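Local coordinates for nucleoporin nup120 (Schizosaccharomyces pombe, PDB 4GQ2), which serves as a structural component of the nuclear pore complex, whose nucleoporins can also dock transport factors that associate transiently, at residues S669-D683 against M761-S775. Residues are numbered along the deposited sequence; the frame is centred on the assembly and turned at random.
Sequences SPSLFLCASVARVLD and MEALASVNTALQFFS
Ser669 OG lies against the backbone N atoms of Glu762 and Ala763. The Pro670 ring crosses the bent chain of Met761 at about a right angle, CD lying 3.7 Å from Met761 SD, while CG rests on Ala763 CB. Leu672 reaches across with one branch, CD2, against the backbone of Ser766 and Val767 and 3.9 Å from Val767 CG2. The same methyl meets Cys675 CB, and Cys675 SG also touches Val767 CG2 and Ala763 CB. From here the partner is helix 770-777, crossing at 109° with 8.2 Å between the axes of the short segments. Gln772, extended beyond CG, runs alongside Cys675, Ala676 and Ala679. Its NE2 donates to a water (2.8 Å) that in turn donates to Ala676 O; OE1 accepts from Asn768 N almost straight down its own C=O and from Thr769 N above the amide plane. Shortening Gln772 to an alanine would probably break this water bridge and leave Asn768 N and Thr769 N without their shared acceptor. Thr769 OG1 caps Gln772 N, completing a capping box. Val678 CG1 lies 3.3 Å from OG of Ser775, a knob among Cys675, Val678, Ala679 and Leu682; with OG anti to its carbonyl carbon (chi1 -67°), the hydroxyl turns back to donate to Leu771 O (2.8 Å). Ala679 CB packs 3.6 Å from Gln772 CG, and Ala679 O 3.4 Å from Leu771 CD2. Leu682 CD1 touches the Phe774 ring edge. Ser677, Arg680 and Val681 touch strand 3-11; Val678 and Leu682 meet helix 790-803. With no direct hydrogen bond across, small and apolar side chains join helix 672-703 and the turn before it to loop 761-769 and helix 770-777, the buried polar groups of Gln772 and Ser775 being satisfied locally or through water.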
loop_
_atom_site.group_PDB
_atom_site.type_symbol
_atom_site.label_atom_id
_atom_site.label_comp_id
_atom_site.label_asym_id
_atom_site.label_seq_id
_atom_site.Cartn_x
_atom_site.Cartn_y
_atom_site.Cartn_z
ATOM N N SER A 669 -7.110 19.293 12.025
ATOM C CA SER A 669 -7.082 18.478 10.813
ATOM C C SER A 669 -6.013 18.874 9.799
ATOM O O SER A 669 -5.907 20.041 9.434
ATOM C CB SER A 669 -8.459 18.468 10.142
ATOM O OG SER A 669 -8.519 17.492 9.111
ATOM N N PRO A 670 -5.216 17.888 9.341
ATOM C CA PRO A 670 -4.327 18.097 8.205
ATOM C C PRO A 670 -5.122 18.030 6.911
ATOM O O PRO A 670 -6.213 17.461 6.891
ATOM C CB PRO A 670 -3.378 16.905 8.285
ATOM C CG PRO A 670 -4.183 15.827 8.934
ATOM C CD PRO A 670 -5.097 16.524 9.897
ATOM N N SER A 671 -4.588 18.608 5.839
ATOM C CA SER A 671 -5.196 18.437 4.528
ATOM C C SER A 671 -4.900 17.022 4.045
ATOM O O SER A 671 -3.918 16.403 4.474
ATOM C CB SER A 671 -4.618 19.436 3.535
ATOM O OG SER A 671 -3.312 19.041 3.145
ATOM N N LEU A 672 -5.730 16.514 3.141
ATOM C CA LEU A 672 -5.458 15.223 2.524
ATOM C C LEU A 672 -4.108 15.237 1.812
ATOM O O LEU A 672 -3.316 14.302 1.955
ATOM C CB LEU A 672 -6.579 14.825 1.567
ATOM C CG LEU A 672 -7.896 14.464 2.266
ATOM C CD1 LEU A 672 -9.022 14.369 1.241
ATOM C CD2 LEU A 672 -7.768 13.192 3.121
ATOM N N PHE A 673 -3.838 16.316 1.080
ATOM C CA PHE A 673 -2.585 16.455 0.349
ATOM C C PHE A 673 -1.361 16.361 1.258
ATOM O O PHE A 673 -0.333 15.787 0.868
ATOM C CB PHE A 673 -2.564 17.743 -0.480
ATOM C CG PHE A 673 -1.301 17.926 -1.276
ATOM C CD1 PHE A 673 -1.016 17.101 -2.361
ATOM C CD2 PHE A 673 -0.393 18.909 -0.934
ATOM C CE1 PHE A 673 0.150 17.270 -3.088
ATOM C CE2 PHE A 673 0.777 19.079 -1.654
ATOM C CZ PHE A 673 1.050 18.259 -2.734
ATOM N N LEU A 674 -1.474 16.907 2.469
ATOM C CA LEU A 674 -0.414 16.756 3.460
ATOM C C LEU A 674 -0.166 15.281 3.811
ATOM O O LEU A 674 0.976 14.815 3.787
ATOM C CB LEU A 674 -0.705 17.547 4.729
ATOM C CG LEU A 674 0.529 17.413 5.624
ATOM C CD1 LEU A 674 1.390 18.669 5.618
ATOM C CD2 LEU A 674 0.148 16.997 7.029
ATOM N N CYS A 675 -1.237 14.565 4.133
ATOM C CA CYS A 675 -1.157 13.144 4.450
ATOM C C CYS A 675 -0.506 12.354 3.321
ATOM O O CYS A 675 0.370 11.523 3.571
ATOM C CB CYS A 675 -2.546 12.574 4.758
ATOM S SG CYS A 675 -3.334 13.363 6.174
ATOM N N ALA A 676 -0.916 12.633 2.084
ATOM C CA ALA A 676 -0.332 11.979 0.910
ATOM C C ALA A 676 1.162 12.276 0.785
ATOM O O ALA A 676 1.955 11.386 0.487
ATOM C CB ALA A 676 -1.063 12.400 -0.348
ATOM N N SER A 677 1.539 13.526 1.032
ATOM C CA SER A 677 2.929 13.956 0.903
ATOM C C SER A 677 3.812 13.280 1.942
ATOM O O SER A 677 4.871 12.734 1.614
ATOM C CB SER A 677 3.024 15.476 1.036
ATOM O OG SER A 677 2.317 16.105 -0.025
ATOM N N VAL A 678 3.358 13.310 3.195
ATOM C CA VAL A 678 4.070 12.685 4.302
ATOM C C VAL A 678 4.254 11.186 4.066
ATOM O O VAL A 678 5.371 10.664 4.222
ATOM C CB VAL A 678 3.358 12.949 5.647
ATOM C CG1 VAL A 678 3.946 12.080 6.750
ATOM C CG2 VAL A 678 3.460 14.428 6.015
ATOM N N ALA A 679 3.171 10.511 3.665
ATOM C CA ALA A 679 3.208 9.073 3.369
ATOM C C ALA A 679 4.257 8.704 2.326
ATOM O O ALA A 679 4.945 7.700 2.474
ATOM C CB ALA A 679 1.836 8.567 2.944
ATOM N N ARG A 680 4.395 9.520 1.287
ATOM C CA ARG A 680 5.374 9.245 0.235
ATOM C C ARG A 680 6.800 9.401 0.744
ATOM O O ARG A 680 7.654 8.549 0.480
ATOM C CB ARG A 680 5.103 10.106 -1.009
ATOM C CG ARG A 680 3.859 9.640 -1.761
ATOM C CD ARG A 680 3.444 10.540 -2.921
ATOM N NE ARG A 680 2.276 9.976 -3.595
ATOM C CZ ARG A 680 2.320 9.132 -4.625
ATOM N NH1 ARG A 680 3.483 8.772 -5.160
ATOM N NH2 ARG A 680 1.186 8.665 -5.139
ATOM N N VAL A 681 7.051 10.469 1.502
ATOM C CA VAL A 681 8.372 10.674 2.099
ATOM C C VAL A 681 8.698 9.567 3.115
ATOM O O VAL A 681 9.803 9.018 3.088
ATOM C CB VAL A 681 8.510 12.074 2.742
ATOM C CG1 VAL A 681 9.798 12.180 3.543
ATOM C CG2 VAL A 681 8.457 13.155 1.676
ATOM N N LEU A 682 7.738 9.235 3.989
ATOM C CA LEU A 682 7.914 8.127 4.941
ATOM C C LEU A 682 8.267 6.810 4.245
ATOM O O LEU A 682 9.238 6.147 4.621
ATOM C CB LEU A 682 6.675 7.938 5.829
ATOM C CG LEU A 682 6.484 9.008 6.909
ATOM C CD1 LEU A 682 5.195 8.779 7.680
ATOM C CD2 LEU A 682 7.688 9.081 7.848
ATOM N N ASP A 683 7.485 6.441 3.231
ATOM C CA ASP A 683 7.722 5.208 2.485
ATOM C C ASP A 683 9.171 5.183 1.996
ATOM O O ASP A 683 9.879 4.181 2.132
ATOM C CB ASP A 683 6.748 5.124 1.301
ATOM C CG ASP A 683 6.990 3.912 0.425
ATOM O OD1 ASP A 683 6.523 2.816 0.782
ATOM O OD2 ASP A 683 7.644 4.054 -0.628
ATOM N N MET A 761 -10.725 15.250 13.379
ATOM C CA MET A 761 -9.765 14.756 12.403
ATOM C C MET A 761 -10.570 14.067 11.299
ATOM O O MET A 761 -10.889 12.875 11.372
ATOM C CB MET A 761 -8.742 13.818 13.049
ATOM C CG MET A 761 -7.440 13.686 12.269
ATOM S SD MET A 761 -6.052 14.662 12.890
ATOM C CE MET A 761 -5.279 13.541 14.058
ATOM N N GLU A 762 -10.923 14.864 10.295
ATOM C CA GLU A 762 -11.771 14.449 9.187
ATOM C C GLU A 762 -10.947 13.660 8.181
ATOM O O GLU A 762 -11.464 12.805 7.465
ATOM C CB GLU A 762 -12.337 15.703 8.528
ATOM C CG GLU A 762 -13.578 15.518 7.674
ATOM C CD GLU A 762 -14.144 16.853 7.225
ATOM O OE1 GLU A 762 -14.330 17.736 8.094
ATOM O OE2 GLU A 762 -14.392 17.028 6.010
ATOM N N ALA A 763 -9.654 13.969 8.127
ATOM C CA ALA A 763 -8.740 13.345 7.184
ATOM C C ALA A 763 -8.641 11.847 7.434
ATOM O O ALA A 763 -8.465 11.081 6.498
ATOM C CB ALA A 763 -7.369 14.004 7.259
ATOM N N LEU A 764 -8.808 11.434 8.690
ATOM C CA LEU A 764 -8.704 10.022 9.074
ATOM C C LEU A 764 -9.714 9.110 8.378
ATOM O O LEU A 764 -9.459 7.914 8.193
ATOM C CB LEU A 764 -8.811 9.864 10.590
ATOM C CG LEU A 764 -7.552 10.204 11.390
ATOM C CD1 LEU A 764 -7.838 10.202 12.889
ATOM C CD2 LEU A 764 -6.399 9.268 11.069
ATOM N N ALA A 765 -10.846 9.684 7.983
ATOM C CA ALA A 765 -11.935 8.932 7.360
ATOM C C ALA A 765 -11.979 9.051 5.833
ATOM O O ALA A 765 -12.808 8.404 5.189
ATOM C CB ALA A 765 -13.270 9.361 7.962
ATOM N N SER A 766 -11.091 9.863 5.256
ATOM C CA SER A 766 -11.135 10.166 3.814
ATOM C C SER A 766 -9.836 9.777 3.100
ATOM O O SER A 766 -9.764 9.731 1.874
ATOM C CB SER A 766 -11.430 11.655 3.599
ATOM O OG SER A 766 -12.529 12.089 4.390
ATOM N N VAL A 767 -8.820 9.498 3.900
ATOM C CA VAL A 767 -7.503 9.067 3.452
ATOM C C VAL A 767 -7.562 7.729 2.686
ATOM O O VAL A 767 -8.490 6.943 2.884
ATOM C CB VAL A 767 -6.587 9.040 4.699
ATOM C CG1 VAL A 767 -5.887 7.713 4.895
ATOM C CG2 VAL A 767 -5.671 10.266 4.733
ATOM N N ASN A 768 -6.589 7.479 1.808
ATOM C CA ASN A 768 -6.629 6.301 0.926
ATOM C C ASN A 768 -5.794 5.100 1.364
ATOM O O ASN A 768 -6.123 3.959 1.037
ATOM C CB ASN A 768 -6.252 6.675 -0.516
ATOM C CG ASN A 768 -7.431 7.188 -1.324
ATOM O OD1 ASN A 768 -8.575 7.095 -0.902
ATOM N ND2 ASN A 768 -7.150 7.731 -2.502
ATOM N N THR A 769 -4.703 5.346 2.079
ATOM C CA THR A 769 -3.840 4.248 2.513
ATOM C C THR A 769 -3.673 4.217 4.020
ATOM O O THR A 769 -3.862 5.230 4.704
ATOM C CB THR A 769 -2.447 4.308 1.864
ATOM O OG1 THR A 769 -1.681 5.348 2.485
ATOM C CG2 THR A 769 -2.558 4.573 0.356
ATOM N N ALA A 770 -3.291 3.048 4.530
ATOM C CA ALA A 770 -2.967 2.891 5.943
ATOM C C ALA A 770 -1.802 3.790 6.391
ATOM O O ALA A 770 -1.767 4.235 7.537
ATOM C CB ALA A 770 -2.672 1.433 6.261
ATOM N N LEU A 771 -0.849 4.046 5.497
ATOM C CA LEU A 771 0.296 4.894 5.842
ATOM C C LEU A 771 -0.078 6.381 5.871
ATOM O O LEU A 771 0.502 7.148 6.623
ATOM C CB LEU A 771 1.485 4.638 4.912
ATOM C CG LEU A 771 2.810 5.309 5.284
ATOM C CD1 LEU A 771 3.286 4.879 6.665
ATOM C CD2 LEU A 771 3.881 5.030 4.228
ATOM N N GLN A 772 -1.055 6.773 5.056
ATOM C CA GLN A 772 -1.592 8.136 5.100
ATOM C C GLN A 772 -2.388 8.343 6.392
ATOM O O GLN A 772 -2.336 9.411 6.997
ATOM C CB GLN A 772 -2.464 8.436 3.863
ATOM C CG GLN A 772 -1.703 8.414 2.541
ATOM C CD GLN A 772 -2.594 8.385 1.308
ATOM O OE1 GLN A 772 -3.798 8.131 1.389
ATOM N NE2 GLN A 772 -1.998 8.650 0.150
ATOM N N PHE A 773 -3.119 7.312 6.809
ATOM C CA PHE A 773 -3.848 7.303 8.082
ATOM C C PHE A 773 -2.862 7.476 9.252
ATOM O O PHE A 773 -3.064 8.328 10.121
ATOM C CB PHE A 773 -4.610 5.983 8.187
ATOM C CG PHE A 773 -5.521 5.870 9.376
ATOM C CD1 PHE A 773 -5.033 5.464 10.608
ATOM C CD2 PHE A 773 -6.890 6.088 9.240
ATOM C CE1 PHE A 773 -5.881 5.316 11.697
ATOM C CE2 PHE A 773 -7.743 5.945 10.326
ATOM C CZ PHE A 773 -7.240 5.553 11.557
ATOM N N PHE A 774 -1.795 6.676 9.266
ATOM C CA PHE A 774 -0.714 6.848 10.242
ATOM C C PHE A 774 -0.166 8.276 10.213
ATOM O O PHE A 774 0.074 8.881 11.260
ATOM C CB PHE A 774 0.419 5.864 9.949
ATOM C CG PHE A 774 1.628 6.034 10.835
ATOM C CD1 PHE A 774 1.608 5.599 12.162
ATOM C CD2 PHE A 774 2.787 6.610 10.340
ATOM C CE1 PHE A 774 2.725 5.726 12.966
ATOM C CE2 PHE A 774 3.912 6.752 11.148
ATOM C CZ PHE A 774 3.881 6.311 12.466
ATOM N N SER A 775 0.032 8.802 9.006
ATOM C CA SER A 775 0.582 10.137 8.831
ATOM C C SER A 775 -0.308 11.166 9.506
ATOM O O SER A 775 0.175 12.066 10.187
ATOM C CB SER A 775 0.750 10.450 7.343
ATOM O OG SER A 775 1.748 9.621 6.771
HETATM O O HOH W 1 0.638 9.193 -0.488
#